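Local coordinates for protein serine protease inhibitor (Thermoanaerobacter tengcongensis, PDB 2PEF) that probably inhibits serine proteases as a member of the serpin family, and is captured here in the latent state, at residues E169-Y174 / A218-S223; V194-S199 / R260-K265; V211-P216 / F224-P229; R349-A354 / G367-L372. One frame throughout, in Å; residues are numbered along the deposited sequence. Where two conformers were deposited one is given.

Contact 1: residues E169-Y174 / A218-S223; sequences EWETVY and AKNHYS
E169 makes the one backbone hydrogen bond between these two segments. Its carbonyl O accepts from A218 N at 2.8 Å, and the N-H...O angle of 176° makes the bond almost straight. A218 CB lies beside the same oxygen, 3.5 Å from E169 O. The E169 carboxylate turns elsewhere, to a salt bridge with K86. W170 is buried and hardly touches the second segment with its side chain. Its indole stacks on Y217, and its NE1 donates to the carbonyl of D319. E171 N is close to A218 N, at 3.3 Å, but both are donors and do not bond; E171 pairs with P216 through the backbone instead. The E171 side chain runs out extended, with CG anti to its backbone N (chi1 176°), which carries the carboxylate to the side-chain amide of N220. The two flat groups are turned 70° against each other, at the solvent-exposed margin. Further on, Y174 lays CE1 over one face of the W170 ring, 3.4 Å above its plane. In this surface packing of the serpin fold, one backbone bond pins the chain leaving strand 158-169 to the turn of hairpin 210-216/222-229, while Y174 packs against strands 191-201 and 210-216.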
loop_
_atom_site.group_PDB
_atom_site.type_symbol
_atom_site.label_atom_id
_atom_site.label_comp_id
_atom_site.label_asym_id
_atom_site.label_seq_id
_atom_site.Cartn_x
_atom_site.Cartn_y
_atom_site.Cartn_z
ATOM N N GLU A 169 -7.609 -11.383 -12.539
ATOM C CA GLU A 169 -7.169 -12.023 -13.770
ATOM C C GLU A 169 -6.926 -10.951 -14.830
ATOM O O GLU A 169 -7.628 -9.940 -14.853
ATOM C CB GLU A 169 -8.252 -12.984 -14.257
ATOM C CG GLU A 169 -7.846 -13.889 -15.411
ATOM C CD GLU A 169 -8.828 -15.020 -15.646
ATOM O OE1 GLU A 169 -9.201 -15.704 -14.671
ATOM O OE2 GLU A 169 -9.217 -15.238 -16.814
ATOM N N TRP A 170 -5.959 -11.176 -15.718
ATOM C CA TRP A 170 -5.787 -10.294 -16.877
ATOM C C TRP A 170 -7.047 -10.320 -17.731
ATOM O O TRP A 170 -7.731 -11.339 -17.795
ATOM C CB TRP A 170 -4.596 -10.726 -17.736
ATOM C CG TRP A 170 -3.279 -10.664 -17.039
ATOM C CD1 TRP A 170 -2.426 -11.712 -16.798
ATOM C CD2 TRP A 170 -2.649 -9.500 -16.498
ATOM N NE1 TRP A 170 -1.304 -11.265 -16.133
ATOM C CE2 TRP A 170 -1.413 -9.911 -15.944
ATOM C CE3 TRP A 170 -3.006 -8.140 -16.430
ATOM C CZ2 TRP A 170 -0.532 -9.016 -15.331
ATOM C CZ3 TRP A 170 -2.131 -7.251 -15.816
ATOM C CH2 TRP A 170 -0.912 -7.694 -15.268
ATOM N N GLU A 171 -7.350 -9.207 -18.388
ATOM C CA GLU A 171 -8.476 -9.178 -19.323
ATOM C C GLU A 171 -8.219 -10.184 -20.443
ATOM O O GLU A 171 -9.129 -10.901 -20.867
ATOM C CB GLU A 171 -8.703 -7.770 -19.881
ATOM C CG GLU A 171 -9.801 -7.711 -20.940
ATOM C CD GLU A 171 -9.990 -6.335 -21.529
ATOM O OE1 GLU A 171 -9.027 -5.794 -22.118
ATOM O OE2 GLU A 171 -11.118 -5.804 -21.422
ATOM N N THR A 172 -6.968 -10.233 -20.900
ATOM C CA THR A 172 -6.498 -11.268 -21.804
ATOM C C THR A 172 -5.350 -11.996 -21.113
ATOM O O THR A 172 -4.257 -11.443 -20.976
ATOM C CB THR A 172 -5.982 -10.674 -23.138
ATOM O OG1 THR A 172 -6.938 -9.750 -23.674
ATOM C CG2 THR A 172 -5.716 -11.777 -24.154
ATOM N N VAL A 173 -5.594 -13.228 -20.670
ATOM C CA VAL A 173 -4.527 -14.020 -20.046
ATOM C C VAL A 173 -3.437 -14.360 -21.064
ATOM O O VAL A 173 -3.684 -14.367 -22.271
ATOM C CB VAL A 173 -5.047 -15.311 -19.348
ATOM C CG1 VAL A 173 -5.909 -14.963 -18.144
ATOM C CG2 VAL A 173 -5.813 -16.206 -20.311
ATOM N N TYR A 174 -2.230 -14.617 -20.572
ATOM C CA TYR A 174 -1.119 -14.986 -21.434
ATOM C C TYR A 174 -1.188 -16.463 -21.779
ATOM O O TYR A 174 -1.058 -17.320 -20.893
ATOM C CB TYR A 174 0.207 -14.696 -20.747
ATOM C CG TYR A 174 0.517 -13.236 -20.511
ATOM C CD1 TYR A 174 0.233 -12.632 -19.281
ATOM C CD2 TYR A 174 1.123 -12.466 -21.499
ATOM C CE1 TYR A 174 0.532 -11.295 -19.050
ATOM C CE2 TYR A 174 1.431 -11.125 -21.276
ATOM C CZ TYR A 174 1.134 -10.550 -20.045
ATOM O OH TYR A 174 1.440 -9.236 -19.800
ATOM N N ALA A 218 -9.330 -8.030 -15.972
ATOM C CA ALA A 218 -10.689 -8.385 -16.367
ATOM C C ALA A 218 -11.694 -7.407 -15.783
ATOM O O ALA A 218 -11.603 -7.056 -14.601
ATOM C CB ALA A 218 -11.010 -9.793 -15.895
ATOM N N LYS A 219 -12.644 -6.984 -16.621
ATOM C CA LYS A 219 -13.734 -6.056 -16.249
ATOM C C LYS A 219 -13.308 -4.586 -16.116
ATOM O O LYS A 219 -14.144 -3.704 -15.858
ATOM C CB LYS A 219 -14.484 -6.553 -15.012
ATOM C CG LYS A 219 -15.081 -7.934 -15.225
ATOM C CD LYS A 219 -15.736 -8.495 -13.985
ATOM C CE LYS A 219 -15.994 -9.988 -14.169
ATOM N NZ LYS A 219 -16.544 -10.615 -12.939
ATOM N N ASN A 220 -12.013 -4.338 -16.298
ATOM C CA ASN A 220 -11.457 -2.985 -16.451
ATOM C C ASN A 220 -11.564 -2.033 -15.257
ATOM O O ASN A 220 -11.374 -0.822 -15.410
ATOM C CB ASN A 220 -12.000 -2.314 -17.716
ATOM C CG ASN A 220 -11.421 -2.922 -18.976
ATOM O OD1 ASN A 220 -12.003 -3.832 -19.559
ATOM N ND2 ASN A 220 -10.255 -2.443 -19.380
ATOM N N HIS A 221 -11.836 -2.575 -14.073
ATOM C CA HIS A 221 -11.845 -1.759 -12.853
ATOM C C HIS A 221 -10.438 -1.380 -12.427
ATOM O O HIS A 221 -10.211 -0.313 -11.838
ATOM C CB HIS A 221 -12.534 -2.510 -11.721
ATOM C CG HIS A 221 -13.922 -2.941 -12.056
ATOM N ND1 HIS A 221 -14.929 -2.045 -12.340
ATOM C CD2 HIS A 221 -14.475 -4.173 -12.144
ATOM C CE1 HIS A 221 -16.045 -2.708 -12.589
ATOM N NE2 HIS A 221 -15.794 -4.002 -12.478
ATOM N N TYR A 222 -9.495 -2.269 -12.726
ATOM C CA TYR A 222 -8.097 -2.078 -12.349
ATOM C C TYR A 222 -7.194 -2.342 -13.534
ATOM O O TYR A 222 -7.555 -3.081 -14.445
ATOM C CB TYR A 222 -7.720 -2.998 -11.183
ATOM C CG TYR A 222 -8.645 -2.837 -10.000
ATOM C CD1 TYR A 222 -9.589 -3.815 -9.689
ATOM C CD2 TYR A 222 -8.591 -1.694 -9.208
ATOM C CE1 TYR A 222 -10.450 -3.658 -8.601
ATOM C CE2 TYR A 222 -9.443 -1.525 -8.125
ATOM C CZ TYR A 222 -10.372 -2.507 -7.831
ATOM O OH TYR A 222 -11.219 -2.337 -6.763
ATOM N N SER A 223 -6.019 -1.722 -13.516
ATOM C CA SER A 223 -5.010 -1.953 -14.535
ATOM C C SER A 223 -3.616 -2.001 -13.926
ATOM O O SER A 223 -3.399 -1.569 -12.792
ATOM C CB SER A 223 -5.066 -0.877 -15.624
ATOM O OG SER A 223 -6.282 -0.955 -16.347
#

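Contact 2: residues V194-S199 / R260-K265; sequences VEFMNS and RASLPK
E195 and K265 are joined twice. K265 N donates to E195 O at 3.0 Å, and K265 NZ forms a salt bridge to E195 OE1 at 2.9 Å. The ammonium meets OE1 from above the carboxylate plane, 53° out of it, and has E320 as a second partner. Two mutual backbone pairs follow. M197 N donates to L263 O at 2.7 Å and receives L263 N on its own O, and S199 and A261 exchange bonds in the same way. Two side-chain ends bond beyond the two segments: N198 OD1 accepts a hydrogen bond from H180 NE2, and S199 OG pairs with E201. P264 CB sits over one face of the F196 ring in a CH-pi contact, 3.7 Å from the centroid, with S262 OG near the ring edge. M197 SD lies 3.6 Å from K265 CG, the two side chains crossing at about a right angle. With an alanine in place of K265, the carboxylates of E195 and E320 would probably lose their shared cation, and M197 SD its cover. Strands 191-201 and 255-273 are neighbours in what matches serpin sheet C. The backbone bonds hold the register, and the ion pair is added where the second segment leaves the strand.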
loop_
_atom_site.group_PDB
_atom_site.type_symbol
_atom_site.label_atom_id
_atom_site.label_comp_id
_atom_site.label_asym_id
_atom_site.label_seq_id
_atom_site.Cartn_x
_atom_site.Cartn_y
_atom_site.Cartn_z
ATOM N N VAL A 194 14.230 -17.219 -16.627
ATOM C CA VAL A 194 13.118 -16.395 -16.167
ATOM C C VAL A 194 12.078 -16.314 -17.280
ATOM O O VAL A 194 12.417 -16.073 -18.440
ATOM C CB VAL A 194 13.578 -14.964 -15.785
ATOM C CG1 VAL A 194 12.390 -14.118 -15.348
ATOM C CG2 VAL A 194 14.640 -15.005 -14.687
ATOM N N GLU A 195 10.812 -16.508 -16.924
ATOM C CA GLU A 195 9.742 -16.452 -17.903
ATOM C C GLU A 195 9.265 -15.021 -18.114
ATOM O O GLU A 195 8.967 -14.302 -17.156
ATOM C CB GLU A 195 8.586 -17.366 -17.498
ATOM C CG GLU A 195 8.841 -18.837 -17.807
ATOM C CD GLU A 195 7.608 -19.709 -17.620
ATOM O OE1 GLU A 195 7.037 -19.717 -16.509
ATOM O OE2 GLU A 195 7.216 -20.398 -18.588
ATOM N N PHE A 196 9.225 -14.619 -19.382
ATOM C CA PHE A 196 8.731 -13.312 -19.781
ATOM C C PHE A 196 7.456 -13.473 -20.594
ATOM O O PHE A 196 7.298 -14.437 -21.341
ATOM C CB PHE A 196 9.793 -12.554 -20.575
ATOM C CG PHE A 196 10.764 -11.799 -19.715
ATOM C CD1 PHE A 196 11.760 -12.469 -19.010
ATOM C CD2 PHE A 196 10.681 -10.418 -19.612
ATOM C CE1 PHE A 196 12.664 -11.765 -18.211
ATOM C CE2 PHE A 196 11.586 -9.700 -18.813
ATOM C CZ PHE A 196 12.577 -10.379 -18.115
ATOM N N MET A 197 6.542 -12.530 -20.426
ATOM C CA MET A 197 5.200 -12.671 -20.970
ATOM C C MET A 197 4.913 -11.573 -21.992
ATOM O O MET A 197 4.949 -10.382 -21.666
ATOM C CB MET A 197 4.167 -12.657 -19.840
ATOM C CG MET A 197 4.481 -13.601 -18.672
ATOM S SD MET A 197 3.176 -13.698 -17.427
ATOM C CE MET A 197 3.210 -12.050 -16.723
ATOM N N ASN A 198 4.638 -11.996 -23.224
ATOM C CA ASN A 198 4.410 -11.097 -24.355
ATOM C C ASN A 198 2.935 -10.814 -24.565
ATOM O O ASN A 198 2.108 -11.732 -24.535
ATOM C CB ASN A 198 4.951 -11.715 -25.646
ATOM C CG ASN A 198 6.462 -11.807 -25.677
ATOM O OD1 ASN A 198 7.163 -11.109 -24.947
ATOM N ND2 ASN A 198 6.974 -12.671 -26.550
ATOM N N SER A 199 2.618 -9.545 -24.801
ATOM C CA SER A 199 1.255 -9.136 -25.114
ATOM C C SER A 199 1.220 -7.941 -26.055
ATOM O O SER A 199 2.229 -7.259 -26.265
ATOM C CB SER A 199 0.497 -8.791 -23.831
ATOM O OG SER A 199 1.117 -7.705 -23.167
ATOM N N ARG A 260 3.907 -3.497 -28.375
ATOM C CA ARG A 260 4.381 -4.845 -28.115
ATOM C C ARG A 260 5.018 -4.843 -26.730
ATOM O O ARG A 260 6.107 -4.290 -26.538
ATOM C CB ARG A 260 5.378 -5.282 -29.190
ATOM C CG ARG A 260 5.835 -6.710 -29.042
ATOM C CD ARG A 260 6.496 -7.239 -30.304
ATOM N NE ARG A 260 6.567 -8.694 -30.240
ATOM C CZ ARG A 260 5.612 -9.511 -30.674
ATOM N NH1 ARG A 260 4.507 -9.026 -31.237
ATOM N NH2 ARG A 260 5.762 -10.819 -30.545
ATOM N N ALA A 261 4.324 -5.453 -25.772
ATOM C CA ALA A 261 4.727 -5.402 -24.365
ATOM C C ALA A 261 5.332 -6.712 -23.887
ATOM O O ALA A 261 4.951 -7.789 -24.345
ATOM C CB ALA A 261 3.540 -5.025 -23.491
ATOM N N SER A 262 6.284 -6.600 -22.967
ATOM C CA SER A 262 6.909 -7.756 -22.347
ATOM C C SER A 262 7.010 -7.528 -20.844
ATOM O O SER A 262 7.546 -6.511 -20.396
ATOM C CB SER A 262 8.286 -8.016 -22.958
ATOM O OG SER A 262 9.013 -8.970 -22.206
ATOM N N LEU A 263 6.489 -8.486 -20.084
ATOM C CA LEU A 263 6.459 -8.402 -18.633
ATOM C C LEU A 263 6.986 -9.700 -18.030
ATOM O O LEU A 263 6.506 -10.782 -18.362
ATOM C CB LEU A 263 5.027 -8.143 -18.149
ATOM C CG LEU A 263 4.779 -7.922 -16.656
ATOM C CD1 LEU A 263 5.438 -6.626 -16.182
ATOM C CD2 LEU A 263 3.284 -7.894 -16.375
ATOM N N PRO A 264 7.996 -9.604 -17.143
ATOM C CA PRO A 264 8.425 -10.861 -16.533
ATOM C C PRO A 264 7.415 -11.329 -15.497
ATOM O O PRO A 264 6.739 -10.507 -14.877
ATOM C CB PRO A 264 9.722 -10.478 -15.812
ATOM C CG PRO A 264 9.549 -9.021 -15.492
ATOM C CD PRO A 264 8.782 -8.453 -16.655
ATOM N N LYS A 265 7.317 -12.639 -15.304
ATOM C CA LYS A 265 6.657 -13.152 -14.111
ATOM C C LYS A 265 7.523 -12.732 -12.929
ATOM O O LYS A 265 8.755 -12.853 -12.978
ATOM C CB LYS A 265 6.534 -14.670 -14.166
ATOM C CG LYS A 265 5.637 -15.173 -15.277
ATOM C CD LYS A 265 5.316 -16.651 -15.110
ATOM C CE LYS A 265 4.582 -17.189 -16.327
ATOM N NZ LYS A 265 4.381 -18.666 -16.250
#

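Contact 3: residues V211-P216 / F224-P229; sequences VGFVKP and FVAILP
F213 carries its CG between the backbone N and the carbonyl carbon (chi1 63°), which tips the ring across to the neighbouring strand and over A226. The methyl A226 CB lies over one ring face, displaced toward the rim, 3.7 Å from F213 CZ. This is a CH-pi contact. V214 has CG1 anti to its backbone N (chi1 -174°), and on the other face of the sheet this branch faces V225, with V214 CG1 to V225 CG2 at 4.2 Å. Three antiparallel hydrogen-bonded pairs tie the backbones: V211 with L228, F213 with A226, and K215 with F224. Each pair has a bond in both directions. The shortest include L228 N to V211 O and F224 N to K215 O, both 2.7 Å. V211 N to L228 O is longer, at 3.2 Å, with the donor above the carbonyl plane.

G212 faces I227 in an antiparallel non-hydrogen-bonded pair. Its CA makes a CA-H...O contact with A226 O at 3.1 Å, so close that a beta carbon on this residue would clash with that oxygen. F224 CB lies 3.7 Å from K215 O, while its ring meets that of F353. K215 sends its ammonium to a salt bridge with E201.

Both outer edges continue the sheet: G212 and V214 bond to strand 203-207, V225 and I227 to strand 345-357. F213 packs on A261 and F224 on L263. Strands 210-216 and 222-229 form a beta hairpin, and its place in the chain order matches the central hairpin of sheet B in the serpin fold.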
loop_
_atom_site.group_PDB
_atom_site.type_symbol
_atom_site.label_atom_id
_atom_site.label_comp_id
_atom_site.label_asym_id
_atom_site.label_seq_id
_atom_site.Cartn_x
_atom_site.Cartn_y
_atom_site.Cartn_z
ATOM N N VAL A 211 9.398 5.210 -20.975
ATOM C CA VAL A 211 8.332 4.628 -21.786
ATOM C C VAL A 211 7.649 3.537 -20.959
ATOM O O VAL A 211 8.143 3.143 -19.902
ATOM C CB VAL A 211 8.832 4.066 -23.161
ATOM C CG1 VAL A 211 9.449 5.176 -24.011
ATOM C CG2 VAL A 211 9.812 2.894 -22.984
ATOM N N GLY A 212 6.514 3.046 -21.436
ATOM C CA GLY A 212 5.805 1.995 -20.720
ATOM C C GLY A 212 4.445 1.731 -21.312
ATOM O O GLY A 212 4.144 2.183 -22.415
ATOM N N PHE A 213 3.625 1.007 -20.558
ATOM C CA PHE A 213 2.294 0.619 -21.007
ATOM C C PHE A 213 1.328 0.440 -19.839
ATOM O O PHE A 213 1.732 0.378 -18.668
ATOM C CB PHE A 213 2.364 -0.674 -21.832
ATOM C CG PHE A 213 2.868 -1.867 -21.056
ATOM C CD1 PHE A 213 1.994 -2.640 -20.291
ATOM C CD2 PHE A 213 4.217 -2.230 -21.103
ATOM C CE1 PHE A 213 2.450 -3.743 -19.578
ATOM C CE2 PHE A 213 4.684 -3.337 -20.390
ATOM C CZ PHE A 213 3.802 -4.089 -19.625
ATOM N N VAL A 214 0.046 0.360 -20.178
ATOM C CA VAL A 214 -1.006 0.071 -19.212
ATOM C C VAL A 214 -1.751 -1.167 -19.718
ATOM O O VAL A 214 -2.185 -1.217 -20.877
ATOM C CB VAL A 214 -1.973 1.268 -19.048
ATOM C CG1 VAL A 214 -2.982 1.020 -17.923
ATOM C CG2 VAL A 214 -1.209 2.562 -18.796
ATOM N N LYS A 215 -1.846 -2.177 -18.860
ATOM C CA LYS A 215 -2.517 -3.433 -19.193
ATOM C C LYS A 215 -3.706 -3.652 -18.267
ATOM O O LYS A 215 -3.541 -3.660 -17.046
ATOM C CB LYS A 215 -1.541 -4.609 -19.098
ATOM C CG LYS A 215 -2.186 -5.975 -19.322
ATOM C CD LYS A 215 -1.149 -7.103 -19.374
ATOM C CE LYS A 215 -1.790 -8.429 -19.807
ATOM N NZ LYS A 215 -2.507 -8.339 -21.119
ATOM N N PRO A 216 -4.911 -3.836 -18.841
ATOM C CA PRO A 216 -6.122 -3.974 -18.031
ATOM C C PRO A 216 -6.341 -5.361 -17.414
ATOM O O PRO A 216 -6.016 -6.384 -18.029
ATOM C CB PRO A 216 -7.235 -3.693 -19.037
ATOM C CG PRO A 216 -6.681 -4.179 -20.342
ATOM C CD PRO A 216 -5.204 -3.896 -20.289
ATOM N N PHE A 224 -2.688 -2.546 -14.699
ATOM C CA PHE A 224 -1.298 -2.640 -14.313
ATOM C C PHE A 224 -0.522 -1.627 -15.147
ATOM O O PHE A 224 -0.551 -1.673 -16.379
ATOM C CB PHE A 224 -0.789 -4.065 -14.575
ATOM C CG PHE A 224 0.608 -4.321 -14.081
ATOM C CD1 PHE A 224 0.824 -4.826 -12.800
ATOM C CD2 PHE A 224 1.708 -4.089 -14.903
ATOM C CE1 PHE A 224 2.111 -5.077 -12.335
ATOM C CE2 PHE A 224 3.002 -4.335 -14.440
ATOM C CZ PHE A 224 3.199 -4.837 -13.160
ATOM N N VAL A 225 0.149 -0.706 -14.459
ATOM C CA VAL A 225 0.985 0.305 -15.098
ATOM C C VAL A 225 2.447 -0.129 -14.997
ATOM O O VAL A 225 2.913 -0.462 -13.908
ATOM C CB VAL A 225 0.784 1.681 -14.409
ATOM C CG1 VAL A 225 1.789 2.719 -14.923
ATOM C CG2 VAL A 225 -0.647 2.165 -14.604
ATOM N N ALA A 226 3.157 -0.135 -16.130
ATOM C CA ALA A 226 4.592 -0.448 -16.160
ATOM C C ALA A 226 5.347 0.733 -16.747
ATOM O O ALA A 226 4.976 1.231 -17.808
ATOM C CB ALA A 226 4.857 -1.706 -16.980
ATOM N N ILE A 227 6.389 1.189 -16.051
ATOM C CA ILE A 227 7.151 2.365 -16.473
ATOM C C ILE A 227 8.633 2.028 -16.516
ATOM O O ILE A 227 9.193 1.572 -15.526
ATOM C CB ILE A 227 6.918 3.568 -15.525
ATOM C CG1 ILE A 227 5.435 3.940 -15.481
ATOM C CG2 ILE A 227 7.778 4.774 -15.949
ATOM C CD1 ILE A 227 5.079 4.862 -14.342
ATOM N N LEU A 228 9.257 2.246 -17.670
ATOM C CA LEU A 228 10.655 1.895 -17.860
ATOM C C LEU A 228 11.523 3.135 -18.076
ATOM O O LEU A 228 11.524 3.706 -19.165
ATOM C CB LEU A 228 10.803 0.942 -19.054
ATOM C CG LEU A 228 12.198 0.397 -19.370
ATOM C CD1 LEU A 228 12.569 -0.726 -18.406
ATOM C CD2 LEU A 228 12.235 -0.093 -20.809
ATOM N N PRO A 229 12.247 3.568 -17.029
ATOM C CA PRO A 229 13.202 4.666 -17.195
ATOM C C PRO A 229 14.291 4.302 -18.207
ATOM O O PRO A 229 14.749 3.160 -18.240
ATOM C CB PRO A 229 13.784 4.833 -15.789
ATOM C CG PRO A 229 12.723 4.280 -14.883
ATOM C CD PRO A 229 12.201 3.099 -15.633
#

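Contact 4: residues R349-A354 / G367-L372; sequences RPFIFA and GTVLSL
F351 and V369 meet with the ring flat against the valine. V369 CB stands 3.6 Å above one face of the F351 ring, toward the rim, and the carbonyl O of R349 lies in plane at the ring edge. F353 has G367 CA over one face, 3.9 Å above the plane, and its ring also meets that of F266. Strands 345-357 and 362-372 form a beta hairpin in what corresponds to serpin sheet B. The V369 methyl CG2 touches both rings, at 3.6 Å from F351 CZ and 3.6 Å from F353 CE2. F351 CG sits between its backbone N and carbonyl carbon (chi1 62°), which swings the ring toward the partner strand. Cutting F351 back to an alanine is likely to strip V369 CB of its aromatic cover and leave V369 CG2 with F353 alone of the two rings. G367 has no side chain, and a beta carbon there would clash with F353 CZ. The backbones exchange two bonds between F351 and V369 and two between F353 and G367. On the other face, I352 and T368 lie side by side and pack on I239 of helix 235-241, and T368 OG1 is bonded to S31 N. Near the corner of the chain, P350 CB rests 3.9 Å from L370 CD2.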
loop_
_atom_site.group_PDB
_atom_site.type_symbol
_atom_site.label_atom_id
_atom_site.label_comp_id
_atom_site.label_asym_id
_atom_site.label_seq_id
_atom_site.Cartn_x
_atom_site.Cartn_y
_atom_site.Cartn_z
ATOM N N ARG A 349 17.240 -3.553 -17.151
ATOM C CA ARG A 349 16.074 -2.741 -17.459
ATOM C C ARG A 349 15.064 -2.827 -16.308
ATOM O O ARG A 349 13.985 -3.414 -16.462
ATOM C CB ARG A 349 15.440 -3.167 -18.787
ATOM C CG ARG A 349 16.389 -3.098 -19.977
ATOM C CD ARG A 349 15.625 -2.997 -21.283
ATOM N NE ARG A 349 14.830 -4.194 -21.549
ATOM C CZ ARG A 349 13.808 -4.241 -22.396
ATOM N NH1 ARG A 349 13.438 -3.155 -23.063
ATOM N NH2 ARG A 349 13.144 -5.377 -22.571
ATOM N N PRO A 350 15.406 -2.227 -15.149
ATOM C CA PRO A 350 14.471 -2.255 -14.031
ATOM C C PRO A 350 13.283 -1.361 -14.352
ATOM O O PRO A 350 13.367 -0.527 -15.263
ATOM C CB PRO A 350 15.288 -1.677 -12.871
ATOM C CG PRO A 350 16.299 -0.814 -13.526
ATOM C CD PRO A 350 16.634 -1.478 -14.817
ATOM N N PHE A 351 12.181 -1.547 -13.633
ATOM C CA PHE A 351 10.971 -0.793 -13.918
ATOM C C PHE A 351 10.133 -0.505 -12.686
ATOM O O PHE A 351 10.261 -1.171 -11.664
ATOM C CB PHE A 351 10.131 -1.490 -15.000
ATOM C CG PHE A 351 9.632 -2.856 -14.615
ATOM C CD1 PHE A 351 8.380 -3.012 -14.015
ATOM C CD2 PHE A 351 10.390 -3.991 -14.881
ATOM C CE1 PHE A 351 7.905 -4.275 -13.672
ATOM C CE2 PHE A 351 9.922 -5.258 -14.541
ATOM C CZ PHE A 351 8.676 -5.399 -13.940
ATOM N N ILE A 352 9.288 0.512 -12.813
ATOM C CA ILE A 352 8.348 0.912 -11.777
ATOM C C ILE A 352 6.996 0.385 -12.224
ATOM O O ILE A 352 6.710 0.349 -13.418
ATOM C CB ILE A 352 8.318 2.467 -11.620
ATOM C CG1 ILE A 352 9.611 2.980 -10.974
ATOM C CG2 ILE A 352 7.117 2.942 -10.786
ATOM C CD1 ILE A 352 10.770 3.155 -11.925
ATOM N N PHE A 353 6.174 -0.057 -11.282
ATOM C CA PHE A 353 4.829 -0.487 -11.639
ATOM C C PHE A 353 3.819 -0.019 -10.609
ATOM O O PHE A 353 4.177 0.334 -9.480
ATOM C CB PHE A 353 4.759 -2.010 -11.806
ATOM C CG PHE A 353 4.932 -2.758 -10.524
ATOM C CD1 PHE A 353 3.834 -3.057 -9.721
ATOM C CD2 PHE A 353 6.192 -3.163 -10.118
ATOM C CE1 PHE A 353 4.000 -3.737 -8.521
ATOM C CE2 PHE A 353 6.369 -3.841 -8.917
ATOM C CZ PHE A 353 5.269 -4.135 -8.119
ATOM N N ALA A 354 2.553 -0.031 -11.014
ATOM C CA ALA A 354 1.459 0.267 -10.115
ATOM C C ALA A 354 0.247 -0.553 -10.517
ATOM O O ALA A 354 0.059 -0.870 -11.693
ATOM C CB ALA A 354 1.133 1.734 -10.139
ATOM N N GLY A 367 5.319 -0.023 -6.869
ATOM C CA GLY A 367 6.591 -0.661 -6.545
ATOM C C GLY A 367 7.657 -0.618 -7.613
ATOM O O GLY A 367 7.490 0.008 -8.660
ATOM N N THR A 368 8.768 -1.287 -7.323
ATOM C CA THR A 368 9.900 -1.343 -8.236
ATOM C C THR A 368 10.331 -2.783 -8.414
ATOM O O THR A 368 10.284 -3.571 -7.468
ATOM C CB THR A 368 11.113 -0.546 -7.707
ATOM O OG1 THR A 368 11.442 -0.990 -6.384
ATOM C CG2 THR A 368 10.816 0.948 -7.671
ATOM N N VAL A 369 10.736 -3.129 -9.632
ATOM C CA VAL A 369 11.355 -4.421 -9.865
ATOM C C VAL A 369 12.784 -4.168 -10.321
ATOM O O VAL A 369 13.022 -3.773 -11.466
ATOM C CB VAL A 369 10.588 -5.277 -10.896
ATOM C CG1 VAL A 369 11.361 -6.569 -11.204
ATOM C CG2 VAL A 369 9.191 -5.601 -10.387
ATOM N N LEU A 370 13.721 -4.366 -9.398
ATOM C CA LEU A 370 15.144 -4.190 -9.677
ATOM C C LEU A 370 15.773 -5.541 -9.985
ATOM O O LEU A 370 16.756 -5.628 -10.722
ATOM C CB LEU A 370 15.862 -3.541 -8.483
ATOM C CG LEU A 370 15.325 -2.226 -7.898
ATOM C CD1 LEU A 370 16.234 -1.733 -6.780
ATOM C CD2 LEU A 370 15.186 -1.161 -8.974
ATOM N N SER A 371 15.195 -6.594 -9.414
ATOM C CA SER A 371 15.742 -7.940 -9.539
ATOM C C SER A 371 14.653 -8.998 -9.639
ATOM O O SER A 371 13.492 -8.746 -9.310
ATOM C CB SER A 371 16.664 -8.253 -8.358
ATOM O OG SER A 371 17.862 -7.500 -8.427
ATOM N N LEU A 372 15.047 -10.177 -10.112
ATOM C CA LEU A 372 14.158 -11.325 -10.234
ATOM C C LEU A 372 14.808 -12.544 -9.584
ATOM O O LEU A 372 15.994 -12.510 -9.238
ATOM C CB LEU A 372 13.847 -11.610 -11.708
ATOM C CG LEU A 372 13.119 -10.551 -12.544
ATOM C CD1 LEU A 372 13.020 -10.986 -13.996
ATOM C CD2 LEU A 372 11.736 -10.254 -11.995
#

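How the contacts relate
Contacts 3 and 4 are buried and belong to the same sheet. Strand 222-229 bonds to strand 345-357 through V225 N to A354 O and I227 N to I352 O. Contacts 3 and 4 both rely on paired backbones and aromatic rings. Contact 2 is only partly buried and adds a salt bridge at one end. It lies against both: A261 and L263 touch F213 and F224, and P264 meets F351 and L372. Contact 1 is a surface contact, bound by a single backbone bond from the turn at A218 to the end of strand 158-169. It shares strand 222-229 with contact 3. Y174 joins it to contact 2, touching M197 and S199.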